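Local atomic coordinates of ethanolamine utilization protein EutL (Clostridium perfringens E str. JGS1987, PDB entry 4TME), a protein that probably forms gated pores as a trimeric shell protein of the ethanolamine-utilization bacterial microcompartment, and binds the substrate ethanolamine. Residues 13-18 and 93-98; 49-54 and 85-90; 136-141 and 186-191; 150-155 and 201-206; 156-161 and 173-178. One frame throughout, in Å; residues are numbered along the deposited sequence. Where two conformers were deposited one is given.

Contact 1 of 5, residues 13-18 and 93-98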
# COMPACT_ATOMS: atom_id res chain seq x y z
N VAL C 13 -12.39 -19.85 4.38
CA VAL C 13 -13.58 -19.51 5.15
C VAL C 13 -13.47 -20.17 6.51
O VAL C 13 -13.15 -21.35 6.60
CB VAL C 13 -14.88 -20.01 4.48
CG1 VAL C 13 -16.10 -19.50 5.25
CG2 VAL C 13 -14.95 -19.57 3.06
N LYS C 14 -13.76 -19.42 7.56
CA LYS C 14 -13.73 -19.98 8.92
C LYS C 14 -14.73 -19.28 9.84
O LYS C 14 -15.15 -18.14 9.56
CB LYS C 14 -12.32 -19.86 9.54
CG LYS C 14 -11.25 -20.74 8.94
CD LYS C 14 -11.50 -22.21 9.38
CE LYS C 14 -10.90 -23.15 8.41
NZ LYS C 14 -11.01 -24.54 8.93
N ILE C 15 -15.10 -19.97 10.92
CA ILE C 15 -15.96 -19.37 11.93
C ILE C 15 -15.21 -19.31 13.26
O ILE C 15 -14.46 -20.22 13.60
CB ILE C 15 -17.28 -20.16 12.11
CG1 ILE C 15 -18.18 -19.89 10.90
CG2 ILE C 15 -18.01 -19.76 13.42
CD1 ILE C 15 -19.50 -20.65 10.91
N ILE C 16 -15.39 -18.19 13.95
CA ILE C 16 -15.00 -18.03 15.36
C ILE C 16 -16.27 -17.99 16.20
O ILE C 16 -17.08 -17.07 16.07
CB ILE C 16 -14.18 -16.73 15.61
CG1 ILE C 16 -12.83 -16.79 14.93
CG2 ILE C 16 -14.03 -16.45 17.12
CD1 ILE C 16 -12.08 -15.44 14.92
N SER C 17 -16.46 -18.98 17.07
CA SER C 17 -17.63 -18.93 17.95
C SER C 17 -17.17 -18.30 19.26
O SER C 17 -16.00 -18.43 19.65
CB SER C 17 -18.21 -20.32 18.17
OG SER C 17 -17.22 -21.20 18.63
N ASN C 18 -18.07 -17.56 19.89
CA ASN C 18 -17.80 -16.99 21.20
C ASN C 18 -16.50 -16.19 21.16
O ASN C 18 -15.51 -16.54 21.81
CB ASN C 18 -17.73 -18.10 22.25
CG ASN C 18 -18.97 -18.98 22.24
OD1 ASN C 18 -20.10 -18.49 22.26
ND2 ASN C 18 -18.76 -20.30 22.18
N ALA C 93 -24.74 -20.25 14.18
CA ALA C 93 -25.70 -20.62 13.14
C ALA C 93 -25.98 -19.45 12.19
O ALA C 93 -26.05 -19.63 10.98
CB ALA C 93 -27.00 -21.11 13.75
N GLU C 94 -26.12 -18.24 12.72
CA GLU C 94 -26.39 -17.10 11.85
C GLU C 94 -25.16 -16.76 10.99
O GLU C 94 -25.32 -16.47 9.80
CB GLU C 94 -26.83 -15.88 12.66
CG GLU C 94 -28.28 -15.98 13.20
CD GLU C 94 -29.36 -16.14 12.12
OE1 GLU C 94 -30.47 -16.64 12.44
OE2 GLU C 94 -29.12 -15.74 10.95
N VAL C 95 -23.98 -16.77 11.60
CA VAL C 95 -22.75 -16.58 10.85
C VAL C 95 -22.64 -17.59 9.72
O VAL C 95 -22.39 -17.23 8.58
CB VAL C 95 -21.54 -16.68 11.77
CG1 VAL C 95 -20.25 -16.75 10.96
CG2 VAL C 95 -21.53 -15.48 12.71
N ARG C 96 -22.88 -18.86 10.05
CA ARG C 96 -22.81 -19.93 9.07
C ARG C 96 -23.78 -19.67 7.90
O ARG C 96 -23.44 -19.84 6.73
CB ARG C 96 -23.11 -21.24 9.80
CG ARG C 96 -22.93 -22.54 9.09
CD ARG C 96 -23.49 -23.54 10.12
NE ARG C 96 -23.29 -24.96 9.89
CZ ARG C 96 -23.96 -25.67 9.01
NH1 ARG C 96 -24.83 -25.07 8.21
NH2 ARG C 96 -23.74 -26.99 8.90
N SER C 97 -24.99 -19.20 8.21
CA SER C 97 -25.97 -18.90 7.17
C SER C 97 -25.47 -17.74 6.30
O SER C 97 -25.55 -17.77 5.06
CB SER C 97 -27.33 -18.58 7.81
OG SER C 97 -28.27 -18.18 6.83
N GLY C 98 -24.89 -16.75 6.96
CA GLY C 98 -24.32 -15.61 6.25
C GLY C 98 -23.17 -16.00 5.32
O GLY C 98 -23.10 -15.53 4.17
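Ile15 points from strand 10-16 toward helix 92-106, where Val95 and Arg96 receive it. This is helix-on-sheet packing of the alpha/beta BMC fold, at a strand that is outermost within this chain in the antiparallel four-stranded sheet. Ile15 and Val95 reach toward each other tip to tip, each leaving its backbone toward the other segment. The ethyl branch of Ile15 does the touching: CG1 sits beside the backbone N (chi1 -73°), and the chain then runs on extended to CD1 (chi2 178°), so two successive carbons face the helix. Ile15 CG1 lies 3.8 Å from Val95 CG1, and Ile15 CD1 is 4.0 Å from that same methyl. These two distances hold for one of two deposited conformers of Val95, and its exact methyl placement is therefore less certain. With Arg96 the geometry differs. Its chain leaves obliquely to Ile15 and, extended from CG to NE, carries the guanidinium away, so that the arginine contributes its aliphatic root and not its charge. Leu99, one turn further along the helix, also packs on Ile15. Phe217 of the second subunit also lies against Ile15, while Lys14 NZ is gripped by two backbone carbonyls of that subunit, Asn213 O and Gly216 O. This strand thus lies at a subunit interface as well as on its own sheet. At the far end of the isoleucine, CD1 rests 3.8 Å from Arg96 CB and 3.9 Å from Arg96 CA.

Contact 2 of 5, residues 49-54 and 85-90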
# COMPACT_ATOMS: atom_id res chain seq x y z
N THR C 49 -19.59 -7.17 -2.53
CA THR C 49 -20.96 -7.28 -3.00
C THR C 49 -21.61 -8.53 -2.38
O THR C 49 -22.80 -8.51 -2.01
CB THR C 49 -21.02 -7.36 -4.55
OG1 THR C 49 -20.32 -6.24 -5.10
CG2 THR C 49 -22.46 -7.31 -5.06
N ALA C 50 -20.84 -9.61 -2.29
CA ALA C 50 -21.33 -10.86 -1.70
C ALA C 50 -21.62 -10.72 -0.21
O ALA C 50 -22.62 -11.30 0.29
CB ALA C 50 -20.33 -11.96 -1.93
N LEU C 51 -20.77 -10.01 0.52
CA LEU C 51 -20.98 -9.76 1.94
C LEU C 51 -22.25 -8.93 2.16
O LEU C 51 -23.00 -9.16 3.11
CB LEU C 51 -19.77 -9.03 2.54
CG LEU C 51 -18.50 -9.89 2.64
CD1 LEU C 51 -17.27 -9.01 2.86
CD2 LEU C 51 -18.66 -10.93 3.75
N ASP C 52 -22.49 -7.97 1.29
CA ASP C 52 -23.75 -7.23 1.34
C ASP C 52 -24.95 -8.16 1.13
O ASP C 52 -25.95 -8.08 1.83
CB ASP C 52 -23.74 -6.09 0.31
CG ASP C 52 -24.96 -5.21 0.44
OD1 ASP C 52 -25.10 -4.59 1.51
OD2 ASP C 52 -25.75 -5.11 -0.52
N GLU C 53 -24.82 -9.08 0.18
CA GLU C 53 -25.87 -10.05 -0.05
C GLU C 53 -26.09 -10.88 1.22
O GLU C 53 -27.24 -11.19 1.57
CB GLU C 53 -25.51 -10.92 -1.25
CG GLU C 53 -26.60 -11.86 -1.70
CD GLU C 53 -27.80 -11.15 -2.33
OE1 GLU C 53 -27.69 -10.12 -3.05
OE2 GLU C 53 -28.89 -11.65 -2.08
N ALA C 54 -25.01 -11.24 1.93
CA ALA C 54 -25.13 -12.02 3.17
C ALA C 54 -25.97 -11.28 4.22
O ALA C 54 -26.73 -11.91 4.96
CB ALA C 54 -23.76 -12.34 3.75
N GLY C 85 -12.91 -10.39 4.64
CA GLY C 85 -14.21 -9.93 5.09
C GLY C 85 -14.56 -10.61 6.40
O GLY C 85 -14.23 -11.79 6.60
N ILE C 86 -15.19 -9.87 7.32
CA ILE C 86 -15.66 -10.45 8.57
C ILE C 86 -17.12 -10.11 8.80
O ILE C 86 -17.51 -8.94 8.84
CB ILE C 86 -14.83 -9.97 9.79
CG1 ILE C 86 -13.35 -10.30 9.58
CG2 ILE C 86 -15.33 -10.66 11.10
CD1 ILE C 86 -12.41 -9.87 10.71
N LEU C 87 -17.91 -11.17 8.93
CA LEU C 87 -19.31 -11.08 9.32
C LEU C 87 -19.42 -11.30 10.82
O LEU C 87 -18.67 -12.09 11.38
CB LEU C 87 -20.16 -12.15 8.61
CG LEU C 87 -20.27 -12.02 7.10
CD1 LEU C 87 -20.97 -13.29 6.58
CD2 LEU C 87 -21.09 -10.80 6.73
N ALA C 88 -20.34 -10.60 11.47
CA ALA C 88 -20.60 -10.84 12.89
C ALA C 88 -22.10 -11.06 13.10
O ALA C 88 -22.94 -10.43 12.47
CB ALA C 88 -20.11 -9.69 13.76
N GLY C 89 -22.42 -11.96 14.02
CA GLY C 89 -23.80 -12.25 14.33
C GLY C 89 -23.91 -12.81 15.73
O GLY C 89 -22.91 -13.01 16.40
N PRO C 90 -25.14 -13.06 16.18
CA PRO C 90 -25.43 -13.47 17.55
C PRO C 90 -25.11 -14.92 17.84
O PRO C 90 -25.06 -15.30 19.01
CB PRO C 90 -26.95 -13.25 17.67
CG PRO C 90 -27.45 -13.38 16.28
CD PRO C 90 -26.38 -12.75 15.43
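No ring or other flat side chain enters where Leu51 and Ala54 of helix 44-57 meet Gly85 and Leu87 of strand 83-89; the contact is made by methyls and one bare CA. The two leucines cross obliquely. Leu51 CG lies beside the backbone N and anti to the carbonyl carbon (chi1 -70°), and from there its methyls spread over two strand residues: CD2 touches Leu87 CD2 at 3.8 Å and Leu87 CG at 3.9 Å, while CD1 drops onto Gly85 CA, also at 3.9 Å. Gly85 has no side chain to hold that methyl off, and Leu51 can come right down on the strand backbone. Leu87 is likewise forked. Its CD2 faces Leu51, and its CD1 turns to Ala54 one helical turn on, 4.1 Å from Ala54 CB. The segment axes run almost parallel, 7° apart, and approach to 9.9 Å, a spacing bridged by these side chains. Around them, Val62 of strand 61-67 packs on Leu51, and Thr102 of helix 92-106 packs on Ala54. On the side of helix 44-57 turned from the strand, the Asp52 carboxylate accepts bonds from Gly132 N and Leu135 N. All four touching residues are buried and no hydrogen bond crosses between the segments, which implies that this helix is held on the sheet of the first BMC domain by apolar burial and close fit, with its polar bonds made on other sides.

Contact 3 of 5, residues 136-141 and 186-191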
# COMPACT_ATOMS: atom_id res chain seq x y z
N SER C 136 -25.47 -0.21 1.66
CA SER C 136 -26.33 0.97 1.88
C SER C 136 -25.66 1.90 2.91
O SER C 136 -25.65 3.12 2.73
CB SER C 136 -27.74 0.57 2.32
OG SER C 136 -27.72 -0.10 3.56
N LYS C 137 -25.08 1.35 3.97
CA LYS C 137 -24.36 2.19 4.93
C LYS C 137 -23.12 2.81 4.32
O LYS C 137 -22.85 3.98 4.57
CB LYS C 137 -23.97 1.41 6.19
CG LYS C 137 -25.12 1.29 7.18
CD LYS C 137 -24.82 0.26 8.28
CE LYS C 137 -26.02 0.04 9.19
NZ LYS C 137 -27.23 -0.43 8.44
N THR C 138 -22.39 2.05 3.52
CA THR C 138 -21.19 2.54 2.86
C THR C 138 -21.55 3.72 1.94
O THR C 138 -20.83 4.72 1.85
CB THR C 138 -20.49 1.43 2.02
OG1 THR C 138 -20.15 0.32 2.88
CG2 THR C 138 -19.22 1.95 1.38
N ALA C 139 -22.69 3.61 1.27
CA ALA C 139 -23.12 4.65 0.32
C ALA C 139 -23.90 5.79 0.98
O ALA C 139 -24.09 6.84 0.37
CB ALA C 139 -23.96 4.04 -0.78
N GLY C 140 -24.37 5.59 2.20
CA GLY C 140 -25.24 6.57 2.84
C GLY C 140 -26.65 6.65 2.29
O GLY C 140 -27.26 7.71 2.31
N ILE C 141 -27.20 5.53 1.81
CA ILE C 141 -28.54 5.49 1.26
C ILE C 141 -29.37 4.54 2.09
O ILE C 141 -28.85 3.84 2.96
CB ILE C 141 -28.56 5.05 -0.21
CG1 ILE C 141 -28.05 3.60 -0.34
CG2 ILE C 141 -27.71 6.01 -1.05
CD1 ILE C 141 -28.03 3.06 -1.77
N GLY C 186 -12.86 3.98 -8.53
CA GLY C 186 -14.24 3.93 -9.02
C GLY C 186 -15.18 4.59 -8.05
O GLY C 186 -14.79 5.53 -7.36
N ALA C 187 -16.42 4.11 -7.98
CA ALA C 187 -17.42 4.76 -7.14
C ALA C 187 -18.65 3.89 -6.96
O ALA C 187 -18.88 2.95 -7.72
CB ALA C 187 -17.84 6.10 -7.73
N LEU C 188 -19.42 4.26 -5.95
CA LEU C 188 -20.80 3.81 -5.79
C LEU C 188 -21.71 4.96 -6.16
O LEU C 188 -21.62 6.05 -5.56
CB LEU C 188 -21.10 3.38 -4.35
CG LEU C 188 -20.21 2.30 -3.73
CD1 LEU C 188 -20.58 2.05 -2.26
CD2 LEU C 188 -20.30 1.01 -4.54
N LEU C 189 -22.60 4.74 -7.13
CA LEU C 189 -23.57 5.75 -7.53
C LEU C 189 -24.96 5.22 -7.22
O LEU C 189 -25.17 4.02 -7.26
CB LEU C 189 -23.49 6.07 -9.03
CG LEU C 189 -22.08 6.30 -9.59
CD1 LEU C 189 -22.16 6.60 -11.09
CD2 LEU C 189 -21.39 7.45 -8.85
N THR C 190 -25.91 6.10 -6.93
CA THR C 190 -27.28 5.64 -6.67
C THR C 190 -28.31 6.35 -7.53
O THR C 190 -28.07 7.44 -8.05
CB THR C 190 -27.67 5.78 -5.18
OG1 THR C 190 -28.88 5.05 -4.93
CG2 THR C 190 -27.88 7.24 -4.77
N GLY C 191 -29.47 5.72 -7.66
CA GLY C 191 -30.59 6.25 -8.43
C GLY C 191 -31.60 5.13 -8.60
O GLY C 191 -31.53 4.12 -7.88
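Ile141 packs against Thr190 just beyond a Schellman motif that ends helix 133-139. Gly140, with positive phi, is its C-prime residue: Ile141 N bonds to Ser136 O at 3.0 Å, and Gly140 N makes a weak bond to Lys137 O. Beyond the turn Ile141 lies over strand 185-191, in the six-stranded antiparallel sheet. Followed outward, Ile141 CB branches to two arms that both come to the threonine. The CG2 methyl lies 3.9 Å from Thr190 CG2 and 4.1 Å from Thr190 CB. The other arm starts from CG1, which sits between the backbone N and the carbonyl carbon (chi1 64°), and ends in CD1, 3.8 Å from Thr190 OG1. The two side chains run alongside each other in opposite senses. That hydroxyl is not left to the methyl alone, since it is hydrogen-bonded to Ala146 O of neighbouring strand 146-152. Two residues earlier on the strand, Leu188 points at the last helical turn and lies roughly perpendicular to Thr138. Thr138 turns its methyl to the leucine and bonds its OG1 to Tyr134 O, within its own helix. Tyr149 and Phe176 also pack on Leu188; Phe176 lines an ethanolamine pocket. A single methyl, Leu188 CD1, takes both helix contacts, 3.9 Å from Thr138 CG2 and 4.2 Å from Ala139 CB.

Contact 4 of 5, residues 150-155 and 201-206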
# COMPACT_ATOMS: atom_id res chain seq x y z
N LEU C 150 -19.06 0.60 -9.49
CA LEU C 150 -18.21 0.82 -10.67
C LEU C 150 -16.74 0.80 -10.26
O LEU C 150 -16.33 1.60 -9.40
CB LEU C 150 -18.55 2.17 -11.31
CG LEU C 150 -20.04 2.38 -11.62
CD1 LEU C 150 -20.29 3.75 -12.25
CD2 LEU C 150 -20.58 1.28 -12.51
N VAL C 151 -15.96 -0.11 -10.84
CA VAL C 151 -14.54 -0.23 -10.51
C VAL C 151 -13.71 -0.46 -11.77
O VAL C 151 -14.08 -1.26 -12.61
CB VAL C 151 -14.27 -1.38 -9.52
CG1 VAL C 151 -12.79 -1.42 -9.12
CG2 VAL C 151 -15.13 -1.23 -8.28
N ALA C 152 -12.61 0.27 -11.91
CA ALA C 152 -11.67 0.04 -13.00
C ALA C 152 -10.29 0.54 -12.59
O ALA C 152 -10.14 1.13 -11.53
CB ALA C 152 -12.15 0.74 -14.28
N PRO C 153 -9.28 0.30 -13.43
CA PRO C 153 -7.97 0.85 -13.06
C PRO C 153 -8.02 2.38 -13.07
O PRO C 153 -8.96 2.95 -13.59
CB PRO C 153 -7.03 0.28 -14.14
CG PRO C 153 -7.75 -0.99 -14.60
CD PRO C 153 -9.20 -0.59 -14.61
N PRO C 154 -7.03 3.05 -12.47
CA PRO C 154 -7.16 4.48 -12.13
C PRO C 154 -7.62 5.43 -13.25
O PRO C 154 -8.61 6.12 -13.03
CB PRO C 154 -5.75 4.83 -11.63
CG PRO C 154 -5.31 3.53 -11.00
CD PRO C 154 -5.75 2.50 -11.96
N LEU C 155 -6.94 5.51 -14.39
CA LEU C 155 -7.33 6.50 -15.40
C LEU C 155 -8.65 6.09 -16.05
O LEU C 155 -9.53 6.93 -16.26
CB LEU C 155 -6.21 6.69 -16.43
CG LEU C 155 -6.49 7.70 -17.56
CD1 LEU C 155 -5.20 8.37 -17.98
CD2 LEU C 155 -7.13 7.06 -18.76
N ASP C 201 -23.78 0.58 -17.88
CA ASP C 201 -23.55 0.36 -19.31
C ASP C 201 -22.56 1.41 -19.83
O ASP C 201 -21.64 1.09 -20.58
CB ASP C 201 -24.85 0.44 -20.11
CG ASP C 201 -25.79 -0.74 -19.84
OD1 ASP C 201 -25.37 -1.77 -19.24
OD2 ASP C 201 -26.96 -0.63 -20.26
N ALA C 202 -22.78 2.66 -19.43
CA ALA C 202 -21.92 3.77 -19.87
C ALA C 202 -20.50 3.63 -19.32
O ALA C 202 -19.52 3.92 -20.03
CB ALA C 202 -22.51 5.08 -19.44
N PHE C 203 -20.38 3.21 -18.06
CA PHE C 203 -19.08 2.99 -17.43
C PHE C 203 -18.33 1.91 -18.21
O PHE C 203 -17.17 2.09 -18.58
CB PHE C 203 -19.26 2.60 -15.94
CG PHE C 203 -17.96 2.47 -15.17
CD1 PHE C 203 -17.35 3.59 -14.62
CD2 PHE C 203 -17.37 1.24 -14.97
CE1 PHE C 203 -16.16 3.48 -13.92
CE2 PHE C 203 -16.18 1.13 -14.25
CZ PHE C 203 -15.58 2.24 -13.73
N ALA C 204 -18.99 0.78 -18.46
CA ALA C 204 -18.35 -0.31 -19.18
C ALA C 204 -17.87 0.14 -20.57
O ALA C 204 -16.74 -0.16 -20.98
CB ALA C 204 -19.30 -1.49 -19.33
N GLU C 205 -18.72 0.86 -21.28
CA GLU C 205 -18.40 1.32 -22.63
C GLU C 205 -17.19 2.25 -22.59
O GLU C 205 -16.29 2.16 -23.45
CB GLU C 205 -19.60 2.04 -23.26
CG GLU C 205 -19.35 2.44 -24.71
CD GLU C 205 -20.49 3.24 -25.30
OE1 GLU C 205 -21.58 3.27 -24.68
OE2 GLU C 205 -20.30 3.85 -26.38
N ALA C 206 -17.14 3.12 -21.59
CA ALA C 206 -16.04 4.07 -21.49
C ALA C 206 -14.71 3.38 -21.14
O ALA C 206 -13.66 3.73 -21.68
CB ALA C 206 -16.35 5.15 -20.46
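Strand 150-152 and helix 201-206 run nearly parallel, 9° apart with axes 9.5 Å from each other, and are closest where the CA atoms of Leu150 and Phe203 face across 7.2 Å. The phenyl ring of Phe203 spans the gap. Its CG stands opposite the backbone N (chi1 -175°), which sends the ring off the helix and onto the strand. Leu150 covers one face: its CB sits over the ring centre, 3.6 Å from the centroid and only 4° off the normal, a CH-pi contact of almost ideal direction. The rest of the leucine lies back along the phenylalanine, head to tail with it, CD1 3.8 Å from Phe203 CD1 and CD2 3.9 Å from Phe203 CB. At the ring edge, close to its plane, Val151 O lies 3.6 Å from Phe203 CE2, so a carbonyl oxygen meets the slightly positive rim of the ring. The Ala152 methyl comes in obliquely, its CB 3.8 Å from Phe203 CZ. Ala160 of helix 154-167 packs on Phe203 as well, and Cys200 packs on Leu150. Beyond the strand, Pro153 takes the N-cap position of helix 154-167, and Pro154 leans on Pro178. Val151 points the other way, onto bound ethanolamine and Phe184. Helix on one side of the sheet and ligand on the other: this is the alpha/beta layering of a BMC domain, with the strand forming part of the wall of an ethanolamine pocket.

Contact 5 of 5, residues 156-161 and 173-178. With ETA (ethanolamine), chain J.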
# COMPACT_ATOMS: atom_id res chain seq x y z
N GLU C 156 -8.80 4.82 -16.38
CA GLU C 156 -10.04 4.32 -16.95
C GLU C 156 -11.21 4.68 -16.03
O GLU C 156 -12.28 5.12 -16.51
CB GLU C 156 -9.99 2.78 -17.13
CG GLU C 156 -8.93 2.27 -18.08
CD GLU C 156 -7.64 1.87 -17.38
OE1 GLU C 156 -7.09 2.69 -16.61
OE2 GLU C 156 -7.19 0.72 -17.60
N ALA C 157 -11.03 4.45 -14.73
CA ALA C 157 -12.09 4.71 -13.77
C ALA C 157 -12.51 6.18 -13.76
O ALA C 157 -13.69 6.50 -13.73
CB ALA C 157 -11.67 4.28 -12.35
N MET C 158 -11.54 7.10 -13.78
CA MET C 158 -11.88 8.53 -13.76
C MET C 158 -12.63 8.96 -15.02
O MET C 158 -13.63 9.67 -14.97
CB MET C 158 -10.61 9.37 -13.58
CG MET C 158 -9.87 9.13 -12.23
SD MET C 158 -10.86 9.33 -10.74
CE MET C 158 -11.27 11.05 -10.92
N TYR C 159 -12.13 8.54 -16.17
CA TYR C 159 -12.75 8.83 -17.45
C TYR C 159 -14.16 8.25 -17.51
O TYR C 159 -15.11 8.91 -17.91
CB TYR C 159 -11.87 8.27 -18.57
CG TYR C 159 -12.35 8.52 -19.97
CD1 TYR C 159 -12.04 9.71 -20.62
CD2 TYR C 159 -13.06 7.56 -20.66
CE1 TYR C 159 -12.44 9.93 -21.91
CE2 TYR C 159 -13.47 7.77 -21.96
CZ TYR C 159 -13.16 8.96 -22.58
OH TYR C 159 -13.58 9.17 -23.87
N ALA C 160 -14.27 7.00 -17.10
CA ALA C 160 -15.53 6.27 -17.25
C ALA C 160 -16.57 6.71 -16.21
O ALA C 160 -17.77 6.66 -16.47
CB ALA C 160 -15.26 4.76 -17.17
N LEU C 161 -16.12 7.10 -15.02
CA LEU C 161 -17.01 7.68 -14.02
C LEU C 161 -17.68 8.95 -14.53
O LEU C 161 -18.88 9.16 -14.38
CB LEU C 161 -16.26 7.96 -12.72
CG LEU C 161 -16.07 6.80 -11.74
CD1 LEU C 161 -15.33 7.30 -10.50
CD2 LEU C 161 -17.39 6.14 -11.34
N CYS C 173 -22.29 8.66 -4.35
CA CYS C 173 -22.38 8.30 -2.94
C CYS C 173 -21.02 8.13 -2.27
O CYS C 173 -20.79 8.66 -1.18
CB CYS C 173 -23.18 7.00 -2.79
SG CYS C 173 -24.82 7.21 -3.37
N GLU C 174 -20.14 7.38 -2.91
CA GLU C 174 -18.82 7.10 -2.39
C GLU C 174 -17.82 7.03 -3.53
O GLU C 174 -18.09 6.37 -4.55
CB GLU C 174 -18.81 5.79 -1.60
CG GLU C 174 -17.49 5.45 -0.95
CD GLU C 174 -17.32 6.10 0.42
OE1 GLU C 174 -17.05 5.35 1.39
OE2 GLU C 174 -17.46 7.34 0.53
N PHE C 175 -16.70 7.73 -3.38
CA PHE C 175 -15.66 7.79 -4.39
C PHE C 175 -14.48 6.95 -3.92
O PHE C 175 -14.01 7.16 -2.80
CB PHE C 175 -15.24 9.26 -4.59
CG PHE C 175 -14.11 9.48 -5.55
CD1 PHE C 175 -14.17 9.01 -6.85
CD2 PHE C 175 -12.99 10.24 -5.17
CE1 PHE C 175 -13.12 9.24 -7.74
CE2 PHE C 175 -11.95 10.48 -6.06
CZ PHE C 175 -12.02 9.99 -7.35
N PHE C 176 -14.03 6.00 -4.72
CA PHE C 176 -12.86 5.21 -4.38
C PHE C 176 -11.68 5.86 -5.08
O PHE C 176 -11.46 5.64 -6.27
CB PHE C 176 -12.99 3.76 -4.87
CG PHE C 176 -14.29 3.09 -4.52
CD1 PHE C 176 -14.79 3.12 -3.24
CD2 PHE C 176 -15.00 2.41 -5.50
CE1 PHE C 176 -16.00 2.47 -2.93
CE2 PHE C 176 -16.21 1.77 -5.21
CZ PHE C 176 -16.69 1.81 -3.93
N ALA C 177 -10.94 6.70 -4.36
CA ALA C 177 -9.91 7.51 -5.02
C ALA C 177 -8.68 6.68 -5.38
O ALA C 177 -8.21 5.89 -4.56
CB ALA C 177 -9.51 8.67 -4.12
N PRO C 178 -8.12 6.90 -6.59
CA PRO C 178 -7.00 6.06 -7.03
C PRO C 178 -5.69 6.43 -6.35
O PRO C 178 -5.38 7.62 -6.32
CB PRO C 178 -6.91 6.35 -8.53
CG PRO C 178 -7.51 7.69 -8.69
CD PRO C 178 -8.64 7.74 -7.68
CA ETA J . -12.85 -0.13 -4.11
N ETA J . -12.77 -1.48 -3.62
C ETA J . -12.30 -0.12 -5.53
O ETA J . -10.91 -0.37 -5.52
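Leu161 N bonds to Ala157 O at 2.8 Å, within the helical turn that carries Leu161 to the ring of Phe175; no hydrogen bond crosses between the segments. Leu161 comes to that ring near its plane, its CD1 4.0 Å from Phe175 CE1 in the modelled conformer, one of two. Met158, one turn earlier, meets the ring edge-on in a Met-aromatic contact: its SD lies 4.8 Å from the centroid, 89° off the normal, with Phe175 CZ nearest at 3.6 Å. Pro178 CD touches the same sulfur at 4.1 Å. Bends at chi2 and chi3 (-54° and -63°) bring the end of the methionine nearer the ring, where Met158 CE adds a contact of 3.8 Å with Phe175 CZ. The two side chains cross almost square. One face of the ring lies against Ala177 CA, so the strand's own continuation backs it. Both segments belong to the second BMC domain: helix 154-167 packs here beside strand 171-176, outermost within this chain in the six-stranded sheet, and that strand carries a classic beta bulge in which Cys173 and Glu174 both face Leu188. The next aromatic along, Phe176, serves the ligand instead. Ethanolamine CA sits 3.5 Å above its ring plane, shifted toward the rim; Asp45 OD1 and Thr180 OG1 bind the ligand by hydrogen bonds. The third subunit closes on this region: its Tyr64 OH is hydrogen-bonded to Pro178 O, and its Lys14 packs on Tyr159.

Overall arrangement
Contacts 1 and 2 share the four-stranded sheet of the first BMC domain; contacts 3, 4 and 5 gather on the six-stranded sheet. Along the chain, contact 2 is nested inside contact 1, contacts 3 and 4 interlace, and contact 5 is nested inside both. Contacts 4 and 5, both using helix 154-167, have centres 8 Å apart, and contacts 1 and 2 lie 10 Å apart, whereas 1 and 4 stand 35 Å apart on opposite sides of the chain's centre. Contacts 2 and 3 nearly meet, about 4 Å between nearest atoms. Contact 1 touches the second subunit and contacts 4 and 5 the third; ethanolamine sits beside contacts 4 and 5.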